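Local coordinates for circadian clock oscillator protein KaiA (Nostoc sp., PDB 1R5Q), which probably stimulates KaiC autophosphorylation in the cyanobacterial KaiABC circadian oscillator, its C-terminal domain mediating homodimerization and the interaction with KaiC, at residues Q8-Q13 against F44-P49; S16-I21 against M58-E63; K38-V43 against C93-G98. All blocks are in the same frame, centred on the assembly; numbering follows the deposited sequence. Where two conformers were deposited one is given.

Contact 1 of 3, residues Q8-Q13 against F44-P49; sequences QILLQQ and FCANIP
Ala46 meets helix 8-24 with its one methyl group: its CB lies 3.6 Å from Leu10 CD2, the shortest approach between residues 8-13 and 44-49. Leu10 reaches it because CG stands anti to the backbone N (chi1 172°), which carries the isobutyl group out from the helix toward the other segment; the two CA atoms remain 9.0 Å apart, and most of the reach comes from the leucine, with the Ala46 methyl supplying the rest. Ala46 follows directly on the end of helix 33-45. At Asn47 the backbone turns to positive phi (58°), and two bonds back into the last helical turn define a Schellman motif, one of them the weak bond from Asn47 N to Phe44 O at 3.3 Å. This reversal brings Ile48 round beside Ala46, with its CB directed at helix 8-24. Ile48 CD1 then faces two consecutive leucines, 4.3 Å from Leu10 CD2 and 4.4 Å from Leu11 CD2. Leu11 takes part by its end alone, since its CB is not directed at the partner. Pro49 follows at the N-cap position of helix 50-67, so the contact lies at the corner between two helices. About 120 Å² is buried in total, and the sides are joined by van der Waals contact of methyl groups, probably helped by partial burial from water, with no directed bond.

Contact 2 of 3, residues S16-I21 against M58-E63; sequences SDYRQI and MELIDE
Leu60 projects from helix 50-67 onto Tyr18 and Arg19 of helix 8-24, a helix-to-helix contact of the four-helix bundle. The short axes of 16-21 and 58-63 approach to 10.3 Å and cross at -61°, so the contact is confined to a few residues around the closest CA pair, Arg19 and Leu60. The two methyls of Leu60 meet mainly different groups. Leu60 CD1 lies at the edge of the Tyr18 ring, in its plane and 3.5 Å from Tyr18 CD2, while Leu60 CD2 lies over one face of the Arg19 guanidinium, 3.6 Å from Arg19 NE. The apolar branch thus packs on a face of the flat cation while the carboxylate of Glu63 comes in at its edge: Arg19 NH2 donates to Glu63 OE1 over 2.8 Å in a nearly straight bond (170°), forming a salt bridge. Arg19 turns its guanidinium toward Glu63 by a bend at chi3 after an extended start. The other carboxylate oxygen, Glu63 OE2, is engaged by Lys15 NZ, which also forms a salt bridge with Glu59 OE1; one lysine therefore joins two acids of helix 50-67, and both oxygens of Glu63 have cationic partners, which would probably favour its ionised form. The phenol of Tyr18 is satisfied elsewhere, by a hydrogen bond between its OH and His57 ND1. At the salt bridge, Arg19 NH2 is met by the syn lone pair of Glu63 OE1, which lies just 1° out of the guanidinium plane.

Contact 3 of 3, residues K38-V43 against C93-G98; sequences KFINAV and CEAYRG
Ile40 touches helix 82-100 with its CG2 methyl, 4.1 Å from Ala95 CB, joining helix 33-45 to the C-terminal part of helix 82-100 in the four-helix bundle; Ile40 also packs on Ile88 and His91. The CB of Ala95 is directed at helix 33-45, that of Ile40 is not. The CA atoms of this pair are 7.8 Å apart, a spacing compatible with the small alanine side chain. One turn on, Val43 contributes its carbonyl group. Val43 O and Tyr96 OH are 4.3 Å apart, too far to bond directly, and water 1 joins them: it donates to Val43 O over 2.8 Å and accepts from Tyr96 OH over 2.7 Å, lying in the plane of the Tyr96 ring at its edge. The same carbonyl oxygen is probably also bonded by Ile48 N, so it serves the helix end as well as the water. Within 93-98, Arg97 grips Glu94 side-on, NE to OE1 and NH2 to OE2, the latter bond being straight and 2.6 Å long. This salt bridge stays on its own helix. Direct contact between the segments thus buries only about 75 Å², shared between the Ile40-Ala95 methyl pair and the Val43-Tyr96 pair, and the polar link depends on a solvent molecule.

Along the chain the segments come in the order 8-13, 16-21, 38-43, 44-49, 58-63 and 93-98, so every pair of contacts interleaves. Contacts 1 and 2 both use helix 8-24 and have centres 14 Å apart; contacts 1 and 3 share helix 33-45, with centres 12 Å apart. Contacts 2 and 3, at 19 Å, lie on opposite sides of the chain's centre, yet they touch where Ile21 CD1 reaches Phe39 CB at 3.6 Å. Contacts 1 and 3 also meet, through the edge-to-face rings of Phe44 and Tyr96. Between them the three contacts involve all four helices of the bundle, which other packing also holds together, in the C-terminal domain that mediates dimerization and KaiC interaction.

Contact 1 of 3, residues Q8-Q13 against F44-P49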
ATOM      1  N   GLN A   8     -12.197  -0.443  10.314  1.00 48.03           N
ATOM      2  CA  GLN A   8     -11.456   0.791  10.113  1.00 46.79           C
ATOM      3  C   GLN A   8     -10.180   0.878  10.941  1.00 45.15           C
ATOM      4  O   GLN A   8      -9.243   1.571  10.551  1.00 43.56           O
ATOM      5  CB  GLN A   8     -12.348   2.005  10.399  1.00 48.41           C
ATOM      6  CG  GLN A   8     -13.400   2.246   9.319  1.00 51.36           C
ATOM      7  CD  GLN A   8     -12.810   2.239   7.911  1.00 54.58           C
ATOM      8  OE1 GLN A   8     -11.714   2.774   7.666  1.00 53.99           O
ATOM      9  NE2 GLN A   8     -13.544   1.643   6.970  1.00 56.02           N
ATOM     10  N   ILE A   9     -10.133   0.190  12.084  1.00 43.70           N
ATOM     11  CA  ILE A   9      -8.925   0.225  12.908  1.00 43.13           C
ATOM     12  C   ILE A   9      -7.724  -0.269  12.087  1.00 42.20           C
ATOM     13  O   ILE A   9      -6.682   0.383  12.035  1.00 42.20           O
ATOM     14  CB  ILE A   9      -9.065  -0.641  14.191  1.00 43.69           C
ATOM     15  CG1 ILE A   9     -10.024   0.048  15.171  1.00 46.05           C
ATOM     16  CG2 ILE A   9      -7.692  -0.833  14.860  1.00 43.57           C
ATOM     17  CD1 ILE A   9     -10.098  -0.622  16.531  1.00 46.70           C
ATOM     18  N   LEU A  10      -7.886  -1.409  11.425  1.00 40.39           N
ATOM     19  CA  LEU A  10      -6.805  -1.963  10.618  1.00 39.14           C
ATOM     20  C   LEU A  10      -6.607  -1.212   9.307  1.00 38.97           C
ATOM     21  O   LEU A  10      -5.470  -0.945   8.910  1.00 38.94           O
ATOM     22  CB  LEU A  10      -7.053  -3.443  10.325  1.00 37.82           C
ATOM     23  CG  LEU A  10      -6.074  -4.058   9.326  1.00 36.52           C
ATOM     24  CD1 LEU A  10      -4.636  -3.954   9.847  1.00 36.29           C
ATOM     25  CD2 LEU A  10      -6.476  -5.514   9.086  1.00 37.19           C
ATOM     26  N   LEU A  11      -7.703  -0.875   8.634  1.00 38.77           N
ATOM     27  CA  LEU A  11      -7.600  -0.171   7.360  1.00 38.84           C
ATOM     28  C   LEU A  11      -6.876   1.173   7.484  1.00 39.27           C
ATOM     29  O   LEU A  11      -6.236   1.622   6.522  1.00 36.96           O
ATOM     30  CB  LEU A  11      -8.984   0.036   6.730  1.00 38.47           C
ATOM     31  CG  LEU A  11      -9.748  -1.218   6.258  1.00 40.65           C
ATOM     32  CD1 LEU A  11     -11.034  -0.809   5.514  1.00 39.97           C
ATOM     33  CD2 LEU A  11      -8.859  -2.048   5.332  1.00 39.35           C
ATOM     34  N   GLN A  12      -6.980   1.820   8.649  1.00 38.72           N
ATOM     35  CA  GLN A  12      -6.296   3.102   8.854  1.00 38.78           C
ATOM     36  C   GLN A  12      -4.815   2.860   9.121  1.00 38.50           C
ATOM     37  O   GLN A  12      -3.953   3.636   8.677  1.00 38.00           O
ATOM     38  CB  GLN A  12      -6.926   3.898  10.013  1.00 42.03           C
ATOM     39  CG  GLN A  12      -8.191   4.662   9.615  1.00 44.73           C
ATOM     40  CD  GLN A  12      -7.991   5.540   8.373  1.00 48.31           C
ATOM     41  OE1 GLN A  12      -8.678   5.373   7.351  1.00 50.54           O
ATOM     42  NE2 GLN A  12      -7.050   6.476   8.455  1.00 49.59           N
ATOM     43  N   GLN A  13      -4.512   1.784   9.840  1.00 36.91           N
ATOM     44  CA  GLN A  13      -3.121   1.437  10.109  1.00 38.44           C
ATOM     45  C   GLN A  13      -2.442   1.089   8.767  1.00 37.89           C
ATOM     46  O   GLN A  13      -1.310   1.501   8.503  1.00 36.59           O
ATOM     47  CB  GLN A  13      -3.035   0.241  11.066  1.00 41.06           C
ATOM     48  CG  GLN A  13      -3.492   0.552  12.505  1.00 48.31           C
ATOM     49  CD  GLN A  13      -3.437  -0.656  13.447  1.00 50.82           C
ATOM     50  OE1 GLN A  13      -3.644  -0.521  14.657  1.00 53.32           O
ATOM     51  NE2 GLN A  13      -3.167  -1.840  12.891  1.00 53.13           N
ATOM     52  N   PHE A  44      -2.504  -9.643   3.200  1.00 29.49           N
ATOM     53  CA  PHE A  44      -2.595 -11.061   2.863  1.00 30.45           C
ATOM     54  C   PHE A  44      -3.353 -11.765   4.003  1.00 31.77           C
ATOM     55  O   PHE A  44      -4.343 -12.441   3.774  1.00 31.87           O
ATOM     56  CB  PHE A  44      -1.180 -11.616   2.755  1.00 29.23           C
ATOM     57  CG  PHE A  44      -1.098 -13.089   2.444  1.00 33.11           C
ATOM     58  CD1 PHE A  44      -1.692 -13.617   1.303  1.00 33.48           C
ATOM     59  CD2 PHE A  44      -0.353 -13.933   3.260  1.00 33.76           C
ATOM     60  CE1 PHE A  44      -1.543 -14.962   0.974  1.00 35.03           C
ATOM     61  CE2 PHE A  44      -0.193 -15.274   2.944  1.00 35.21           C
ATOM     62  CZ  PHE A  44      -0.789 -15.794   1.793  1.00 35.58           C
ATOM     63  N   CYS A  45      -2.884 -11.589   5.234  1.00 31.74           N
ATOM     64  CA  CYS A  45      -3.548 -12.218   6.384  1.00 34.40           C
ATOM     65  C   CYS A  45      -4.980 -11.746   6.653  1.00 34.80           C
ATOM     66  O   CYS A  45      -5.796 -12.529   7.134  1.00 37.03           O
ATOM     67  CB  CYS A  45      -2.712 -12.005   7.638  1.00 35.45           C
ATOM     68  SG  CYS A  45      -1.217 -12.936   7.555  1.00 38.55           S
ATOM     69  N   ALA A  46      -5.293 -10.483   6.352  1.00 32.54           N
ATOM     70  CA  ALA A  46      -6.643  -9.961   6.578  1.00 31.43           C
ATOM     71  C   ALA A  46      -7.617 -10.126   5.405  1.00 31.22           C
ATOM     72  O   ALA A  46      -8.750  -9.660   5.483  1.00 31.68           O
ATOM     73  CB  ALA A  46      -6.580  -8.486   6.994  1.00 29.83           C
ATOM     74  N   ASN A  47      -7.172 -10.771   4.324  1.00 32.65           N
ATOM     75  CA  ASN A  47      -8.010 -11.037   3.145  1.00 31.39           C
ATOM     76  C   ASN A  47      -8.564  -9.767   2.529  1.00 31.13           C
ATOM     77  O   ASN A  47      -9.669  -9.750   1.993  1.00 31.25           O
ATOM     78  CB  ASN A  47      -9.188 -11.947   3.522  1.00 32.94           C
ATOM     79  CG  ASN A  47      -9.799 -12.635   2.310  1.00 33.54           C
ATOM     80  OD1 ASN A  47     -10.998 -12.931   2.271  1.00 33.40           O
ATOM     81  ND2 ASN A  47      -8.971 -12.896   1.326  1.00 32.41           N
ATOM     82  N   ILE A  48      -7.798  -8.694   2.611  1.00 31.88           N
ATOM     83  CA  ILE A  48      -8.229  -7.416   2.069  1.00 32.16           C
ATOM     84  C   ILE A  48      -8.235  -7.480   0.544  1.00 32.17           C
ATOM     85  O   ILE A  48      -7.253  -7.898  -0.049  1.00 31.92           O
ATOM     86  CB  ILE A  48      -7.282  -6.308   2.546  1.00 32.57           C
ATOM     87  CG1 ILE A  48      -7.503  -6.094   4.052  1.00 35.01           C
ATOM     88  CG2 ILE A  48      -7.532  -5.021   1.739  1.00 32.49           C
ATOM     89  CD1 ILE A  48      -6.286  -5.622   4.752  1.00 35.53           C
ATOM     90  N   PRO A  49      -9.348  -7.085  -0.092  1.00 31.64           N
ATOM     91  CA  PRO A  49      -9.499  -7.092  -1.546  1.00 32.76           C
ATOM     92  C   PRO A  49      -8.559  -6.063  -2.189  1.00 31.75           C
ATOM     93  O   PRO A  49      -8.292  -5.006  -1.621  1.00 30.56           O
ATOM     94  CB  PRO A  49     -10.970  -6.712  -1.762  1.00 32.14           C
ATOM     95  CG  PRO A  49     -11.636  -6.983  -0.452  1.00 34.96           C
ATOM     96  CD  PRO A  49     -10.581  -6.601   0.556  1.00 33.51           C
TER

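Contact 2 of 3, residues S16-I21 against M58-E63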
ATOM      1  N   SER A  16      -1.709   4.129   6.844  1.00 39.37           N
ATOM      2  CA  SER A  16      -0.551   4.772   7.438  1.00 40.82           C
ATOM      3  C   SER A  16       0.729   4.082   6.970  1.00 39.33           C
ATOM      4  O   SER A  16       1.695   4.747   6.604  1.00 38.49           O
ATOM      5  CB  SER A  16      -0.637   4.736   8.974  1.00 40.92           C
ATOM      6  OG  SER A  16       0.644   4.952   9.547  1.00 44.07           O
ATOM      7  N   ASP A  17       0.728   2.751   6.979  1.00 38.68           N
ATOM      8  CA  ASP A  17       1.902   1.978   6.565  1.00 37.02           C
ATOM      9  C   ASP A  17       2.261   2.207   5.092  1.00 37.03           C
ATOM     10  O   ASP A  17       3.448   2.320   4.742  1.00 36.45           O
ATOM     11  CB  ASP A  17       1.651   0.485   6.797  1.00 39.18           C
ATOM     12  CG  ASP A  17       1.516   0.122   8.291  1.00 41.05           C
ATOM     13  OD1 ASP A  17       1.048  -0.993   8.577  1.00 41.61           O
ATOM     14  OD2 ASP A  17       1.883   0.934   9.171  1.00 41.82           O
ATOM     15  N   TYR A  18       1.230   2.263   4.248  1.00 34.58           N
ATOM     16  CA  TYR A  18       1.391   2.450   2.812  1.00 35.22           C
ATOM     17  C   TYR A  18       1.930   3.848   2.544  1.00 35.56           C
ATOM     18  O   TYR A  18       2.724   4.038   1.627  1.00 35.24           O
ATOM     19  CB  TYR A  18       0.052   2.272   2.080  1.00 34.58           C
ATOM     20  CG  TYR A  18       0.188   2.138   0.568  1.00 33.96           C
ATOM     21  CD1 TYR A  18       0.677   0.963  -0.003  1.00 34.08           C
ATOM     22  CD2 TYR A  18      -0.120   3.205  -0.285  1.00 32.67           C
ATOM     23  CE1 TYR A  18       0.861   0.850  -1.401  1.00 33.83           C
ATOM     24  CE2 TYR A  18       0.064   3.107  -1.669  1.00 32.42           C
ATOM     25  CZ  TYR A  18       0.554   1.917  -2.217  1.00 31.55           C
ATOM     26  OH  TYR A  18       0.717   1.794  -3.571  1.00 33.22           O
ATOM     27  N   ARG A  19       1.492   4.822   3.343  1.00 36.62           N
ATOM     28  CA  ARG A  19       1.969   6.201   3.185  1.00 38.14           C
ATOM     29  C   ARG A  19       3.494   6.195   3.347  1.00 38.01           C
ATOM     30  O   ARG A  19       4.220   6.771   2.538  1.00 40.01           O
ATOM     31  CB  ARG A  19       1.342   7.127   4.242  1.00 39.93           C
ATOM     32  CG  ARG A  19       1.927   8.544   4.219  1.00 41.67           C
ATOM     33  CD  ARG A  19       1.412   9.417   5.359  1.00 45.66           C
ATOM     34  NE  ARG A  19      -0.002   9.742   5.213  1.00 46.56           N
ATOM     35  CZ  ARG A  19      -0.955   9.258   6.006  1.00 48.58           C
ATOM     36  NH1 ARG A  19      -0.629   8.431   7.002  1.00 48.77           N
ATOM     37  NH2 ARG A  19      -2.228   9.595   5.806  1.00 48.02           N
ATOM     38  N   GLN A  20       3.975   5.543   4.399  1.00 38.36           N
ATOM     39  CA  GLN A  20       5.412   5.457   4.640  1.00 39.08           C
ATOM     40  C   GLN A  20       6.154   4.718   3.502  1.00 38.76           C
ATOM     41  O   GLN A  20       7.314   5.030   3.215  1.00 37.55           O
ATOM     42  CB  GLN A  20       5.684   4.787   5.996  1.00 41.92           C
ATOM     43  CG  GLN A  20       5.315   5.661   7.230  1.00 45.11           C
ATOM     44  CD  GLN A  20       5.845   7.107   7.137  1.00 49.08           C
ATOM     45  OE1 GLN A  20       7.024   7.340   6.832  1.00 49.94           O
ATOM     46  NE2 GLN A  20       4.966   8.086   7.400  1.00 49.45           N
ATOM     47  N   ILE A  21       5.500   3.752   2.848  1.00 36.80           N
ATOM     48  CA  ILE A  21       6.142   3.040   1.731  1.00 34.13           C
ATOM     49  C   ILE A  21       6.265   4.017   0.556  1.00 33.71           C
ATOM     50  O   ILE A  21       7.320   4.119  -0.087  1.00 33.69           O
ATOM     51  CB  ILE A  21       5.310   1.787   1.280  1.00 36.15           C
ATOM     52  CG1 ILE A  21       5.411   0.691   2.346  1.00 33.75           C
ATOM     53  CG2 ILE A  21       5.819   1.262  -0.104  1.00 33.82           C
ATOM     54  CD1 ILE A  21       4.350  -0.414   2.224  1.00 35.87           C
ATOM     55  N   MET A  58      -4.793   5.790  -4.069  1.00 35.28           N
ATOM     56  CA  MET A  58      -5.377   7.022  -4.585  1.00 37.96           C
ATOM     57  C   MET A  58      -5.634   8.075  -3.502  1.00 38.58           C
ATOM     58  O   MET A  58      -5.423   9.271  -3.718  1.00 39.19           O
ATOM     59  CB  MET A  58      -6.684   6.712  -5.317  1.00 39.80           C
ATOM     60  CG  MET A  58      -6.501   5.836  -6.545  1.00 43.61           C
ATOM     61  SD  MET A  58      -5.124   6.402  -7.596  1.00 49.67           S
ATOM     62  CE  MET A  58      -5.914   7.808  -8.472  1.00 49.83           C
ATOM     63  N   GLU A  59      -6.092   7.639  -2.338  1.00 38.46           N
ATOM     64  CA  GLU A  59      -6.357   8.578  -1.267  1.00 39.10           C
ATOM     65  C   GLU A  59      -5.074   9.271  -0.816  1.00 38.88           C
ATOM     66  O   GLU A  59      -5.071  10.481  -0.573  1.00 37.00           O
ATOM     67  CB  GLU A  59      -7.003   7.864  -0.077  1.00 41.28           C
ATOM     68  CG  GLU A  59      -8.410   7.362  -0.361  1.00 45.22           C
ATOM     69  CD  GLU A  59      -9.095   6.818   0.883  1.00 47.93           C
ATOM     70  OE1 GLU A  59      -8.476   6.857   1.979  1.00 48.53           O
ATOM     71  OE2 GLU A  59     -10.251   6.353   0.760  1.00 50.15           O
ATOM     72  N   LEU A  60      -3.996   8.502  -0.697  1.00 37.25           N
ATOM     73  CA  LEU A  60      -2.722   9.061  -0.276  1.00 38.06           C
ATOM     74  C   LEU A  60      -2.166   9.981  -1.358  1.00 39.03           C
ATOM     75  O   LEU A  60      -1.534  10.999  -1.047  1.00 38.12           O
ATOM     76  CB  LEU A  60      -1.741   7.935   0.066  1.00 36.60           C
ATOM     77  CG  LEU A  60      -2.133   7.244   1.378  1.00 35.48           C
ATOM     78  CD1 LEU A  60      -1.409   5.904   1.535  1.00 35.84           C
ATOM     79  CD2 LEU A  60      -1.785   8.185   2.550  1.00 35.11           C
ATOM     80  N   ILE A  61      -2.414   9.639  -2.619  1.00 38.92           N
ATOM     81  CA  ILE A  61      -1.940  10.477  -3.715  1.00 40.23           C
ATOM     82  C   ILE A  61      -2.661  11.831  -3.607  1.00 40.85           C
ATOM     83  O   ILE A  61      -2.043  12.880  -3.804  1.00 38.78           O
ATOM     84  CB  ILE A  61      -2.220   9.839  -5.099  1.00 40.33           C
ATOM     85  CG1 ILE A  61      -1.331   8.609  -5.312  1.00 41.76           C
ATOM     86  CG2 ILE A  61      -1.965  10.837  -6.212  1.00 42.69           C
ATOM     87  CD1 ILE A  61       0.153   8.834  -5.124  1.00 40.28           C
ATOM     88  N   ASP A  62      -3.954  11.807  -3.267  1.00 40.75           N
ATOM     89  CA  ASP A  62      -4.712  13.057  -3.129  1.00 41.87           C
ATOM     90  C   ASP A  62      -4.159  13.910  -1.998  1.00 41.43           C
ATOM     91  O   ASP A  62      -4.000  15.127  -2.156  1.00 39.97           O
ATOM     92  CB  ASP A  62      -6.199  12.789  -2.885  1.00 44.02           C
ATOM     93  CG  ASP A  62      -6.958  12.478  -4.167  1.00 47.05           C
ATOM     94  OD1 ASP A  62      -6.406  12.738  -5.259  1.00 48.21           O
ATOM     95  OD2 ASP A  62      -8.109  11.980  -4.083  1.00 49.44           O
ATOM     96  N   GLU A  63      -3.885  13.265  -0.861  1.00 40.80           N
ATOM     97  CA  GLU A  63      -3.316  13.934   0.305  1.00 41.72           C
ATOM     98  C   GLU A  63      -1.980  14.567  -0.071  1.00 41.72           C
ATOM     99  O   GLU A  63      -1.744  15.740   0.219  1.00 40.01           O
ATOM    100  CB  GLU A  63      -3.115  12.936   1.453  1.00 42.38           C
ATOM    101  CG  GLU A  63      -4.397  12.627   2.212  1.00 46.39           C
ATOM    102  CD  GLU A  63      -4.278  11.454   3.180  1.00 49.00           C
ATOM    103  OE1 GLU A  63      -3.197  11.267   3.798  1.00 47.68           O
ATOM    104  OE2 GLU A  63      -5.292  10.727   3.327  1.00 50.69           O
TER

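Contact 3 of 3, residues K38-V43 against C93-G98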
ATOM      1  N   LYS A  38       6.139  -6.418   5.217  1.00 42.59           N
ATOM      2  CA  LYS A  38       5.201  -6.400   6.339  1.00 42.78           C
ATOM      3  C   LYS A  38       3.794  -5.982   5.921  1.00 40.41           C
ATOM      4  O   LYS A  38       2.808  -6.536   6.414  1.00 38.44           O
ATOM      5  CB  LYS A  38       5.705  -5.460   7.439  1.00 45.69           C
ATOM      6  CG  LYS A  38       6.921  -5.973   8.184  1.00 50.14           C
ATOM      7  CD  LYS A  38       7.272  -5.056   9.367  1.00 53.42           C
ATOM      8  CE  LYS A  38       6.101  -4.912  10.347  1.00 55.57           C
ATOM      9  NZ  LYS A  38       6.450  -4.067  11.543  1.00 57.96           N
ATOM     10  N   PHE A  39       3.709  -4.988   5.035  1.00 37.40           N
ATOM     11  CA  PHE A  39       2.434  -4.500   4.522  1.00 35.81           C
ATOM     12  C   PHE A  39       1.761  -5.639   3.747  1.00 34.71           C
ATOM     13  O   PHE A  39       0.561  -5.884   3.886  1.00 33.82           O
ATOM     14  CB  PHE A  39       2.651  -3.289   3.577  1.00 34.77           C
ATOM     15  CG  PHE A  39       1.376  -2.791   2.903  1.00 32.47           C
ATOM     16  CD1 PHE A  39       0.498  -1.948   3.575  1.00 30.29           C
ATOM     17  CD2 PHE A  39       1.040  -3.205   1.613  1.00 31.90           C
ATOM     18  CE1 PHE A  39      -0.678  -1.532   2.993  1.00 29.79           C
ATOM     19  CE2 PHE A  39      -0.153  -2.789   1.013  1.00 30.40           C
ATOM     20  CZ  PHE A  39      -1.011  -1.957   1.699  1.00 31.39           C
ATOM     21  N   ILE A  40       2.540  -6.330   2.925  1.00 32.97           N
ATOM     22  CA  ILE A  40       2.000  -7.426   2.131  1.00 32.92           C
ATOM     23  C   ILE A  40       1.431  -8.547   3.021  1.00 33.57           C
ATOM     24  O   ILE A  40       0.328  -9.036   2.797  1.00 31.33           O
ATOM     25  CB  ILE A  40       3.083  -8.001   1.195  1.00 32.06           C
ATOM     26  CG1 ILE A  40       3.477  -6.928   0.161  1.00 32.49           C
ATOM     27  CG2 ILE A  40       2.586  -9.273   0.510  1.00 31.56           C
ATOM     28  CD1 ILE A  40       2.289  -6.308  -0.611  1.00 32.73           C
ATOM     29  N   ASN A  41       2.187  -8.928   4.041  1.00 34.51           N
ATOM     30  CA  ASN A  41       1.748  -9.996   4.930  1.00 36.93           C
ATOM     31  C   ASN A  41       0.452  -9.621   5.661  1.00 35.28           C
ATOM     32  O   ASN A  41      -0.411 -10.472   5.892  1.00 36.51           O
ATOM     33  CB  ASN A  41       2.883 -10.325   5.908  1.00 39.53           C
ATOM     34  CG  ASN A  41       2.606 -11.572   6.736  1.00 43.26           C
ATOM     35  OD1 ASN A  41       2.255 -11.477   7.911  1.00 45.17           O
ATOM     36  ND2 ASN A  41       2.768 -12.747   6.126  1.00 44.50           N
ATOM     37  N   ALA A  42       0.293  -8.347   5.992  1.00 34.26           N
ATOM     38  CA  ALA A  42      -0.903  -7.897   6.689  1.00 33.87           C
ATOM     39  C   ALA A  42      -2.145  -7.903   5.809  1.00 33.39           C
ATOM     40  O   ALA A  42      -3.201  -8.336   6.261  1.00 31.94           O
ATOM     41  CB  ALA A  42      -0.687  -6.492   7.281  1.00 34.26           C
ATOM     42  N   VAL A  43      -2.044  -7.409   4.566  1.00 31.53           N
ATOM     43  CA  VAL A  43      -3.211  -7.385   3.679  1.00 29.32           C
ATOM     44  C   VAL A  43      -3.546  -8.816   3.267  1.00 30.36           C
ATOM     45  O   VAL A  43      -4.707  -9.148   3.023  1.00 29.26           O
ATOM     46  CB  VAL A  43      -2.980  -6.503   2.394  1.00 31.77           C
ATOM     47  CG1 VAL A  43      -2.708  -5.058   2.791  1.00 32.39           C
ATOM     48  CG2 VAL A  43      -1.817  -7.017   1.600  1.00 31.36           C
ATOM     49  N   CYS A  93       0.476 -10.672  -5.361  0.50 27.35           N
ATOM     50  CA  CYS A  93       0.167 -11.805  -6.240  0.50 28.06           C
ATOM     51  C   CYS A  93       1.027 -13.019  -5.917  0.50 28.15           C
ATOM     52  O   CYS A  93       0.540 -14.150  -5.859  0.50 27.77           O
ATOM     53  CB  CYS A  93       0.400 -11.437  -7.709  0.50 27.93           C
ATOM     54  SG  CYS A  93      -0.846 -10.364  -8.414  0.50 29.71           S
ATOM     55  N   GLU A  94       2.314 -12.775  -5.718  1.00 28.03           N
ATOM     56  CA  GLU A  94       3.236 -13.847  -5.426  1.00 30.05           C
ATOM     57  C   GLU A  94       2.969 -14.483  -4.066  1.00 30.01           C
ATOM     58  O   GLU A  94       3.173 -15.676  -3.910  1.00 28.13           O
ATOM     59  CB  GLU A  94       4.682 -13.357  -5.535  1.00 33.26           C
ATOM     60  CG  GLU A  94       5.145 -13.101  -7.009  1.00 34.51           C
ATOM     61  CD  GLU A  94       5.171 -14.376  -7.876  1.00 38.91           C
ATOM     62  OE1 GLU A  94       4.446 -14.428  -8.896  1.00 38.68           O
ATOM     63  OE2 GLU A  94       5.922 -15.324  -7.538  1.00 38.22           O
ATOM     64  N   ALA A  95       2.513 -13.696  -3.094  1.00 30.23           N
ATOM     65  CA  ALA A  95       2.204 -14.227  -1.757  1.00 31.77           C
ATOM     66  C   ALA A  95       1.077 -15.243  -1.931  1.00 32.18           C
ATOM     67  O   ALA A  95       1.143 -16.373  -1.440  1.00 32.54           O
ATOM     68  CB  ALA A  95       1.753 -13.085  -0.811  1.00 29.75           C
ATOM     69  N   TYR A  96       0.045 -14.829  -2.652  1.00 31.42           N
ATOM     70  CA  TYR A  96      -1.091 -15.687  -2.915  1.00 33.50           C
ATOM     71  C   TYR A  96      -0.725 -16.902  -3.775  1.00 34.66           C
ATOM     72  O   TYR A  96      -1.137 -18.030  -3.471  1.00 34.12           O
ATOM     73  CB  TYR A  96      -2.215 -14.873  -3.583  1.00 34.91           C
ATOM     74  CG  TYR A  96      -3.096 -14.131  -2.600  1.00 36.47           C
ATOM     75  CD1 TYR A  96      -3.200 -12.728  -2.615  1.00 37.40           C
ATOM     76  CD2 TYR A  96      -3.842 -14.832  -1.663  1.00 36.50           C
ATOM     77  CE1 TYR A  96      -4.036 -12.053  -1.703  1.00 37.31           C
ATOM     78  CE2 TYR A  96      -4.672 -14.179  -0.758  1.00 38.06           C
ATOM     79  CZ  TYR A  96      -4.766 -12.792  -0.779  1.00 38.74           C
ATOM     80  OH  TYR A  96      -5.590 -12.189   0.157  1.00 39.48           O
ATOM     81  N   ARG A  97       0.062 -16.684  -4.827  1.00 35.52           N
ATOM     82  CA  ARG A  97       0.460 -17.777  -5.713  1.00 36.20           C
ATOM     83  C   ARG A  97       1.321 -18.801  -4.983  1.00 37.03           C
ATOM     84  O   ARG A  97       1.179 -20.005  -5.213  1.00 36.61           O
ATOM     85  CB  ARG A  97       1.235 -17.257  -6.941  1.00 35.71           C
ATOM     86  CG  ARG A  97       1.476 -18.352  -8.011  1.00 36.59           C
ATOM     87  CD  ARG A  97       2.198 -17.834  -9.269  1.00 36.10           C
ATOM     88  NE  ARG A  97       3.542 -17.404  -8.938  1.00 37.51           N
ATOM     89  CZ  ARG A  97       4.643 -18.129  -9.107  1.00 38.30           C
ATOM     90  NH1 ARG A  97       4.583 -19.344  -9.641  1.00 39.54           N
ATOM     91  NH2 ARG A  97       5.810 -17.655  -8.684  1.00 37.02           N
ATOM     92  N   GLY A  98       2.218 -18.323  -4.120  1.00 36.30           N
ATOM     93  CA  GLY A  98       3.082 -19.226  -3.379  1.00 38.14           C
ATOM     94  C   GLY A  98       2.325 -20.045  -2.346  1.00 39.54           C
ATOM     95  O   GLY A  98       2.842 -21.019  -1.799  1.00 40.41           O
TER
HETATM   96  O   HOH W   1      -5.491  -9.511   0.387  1.00 40.26           O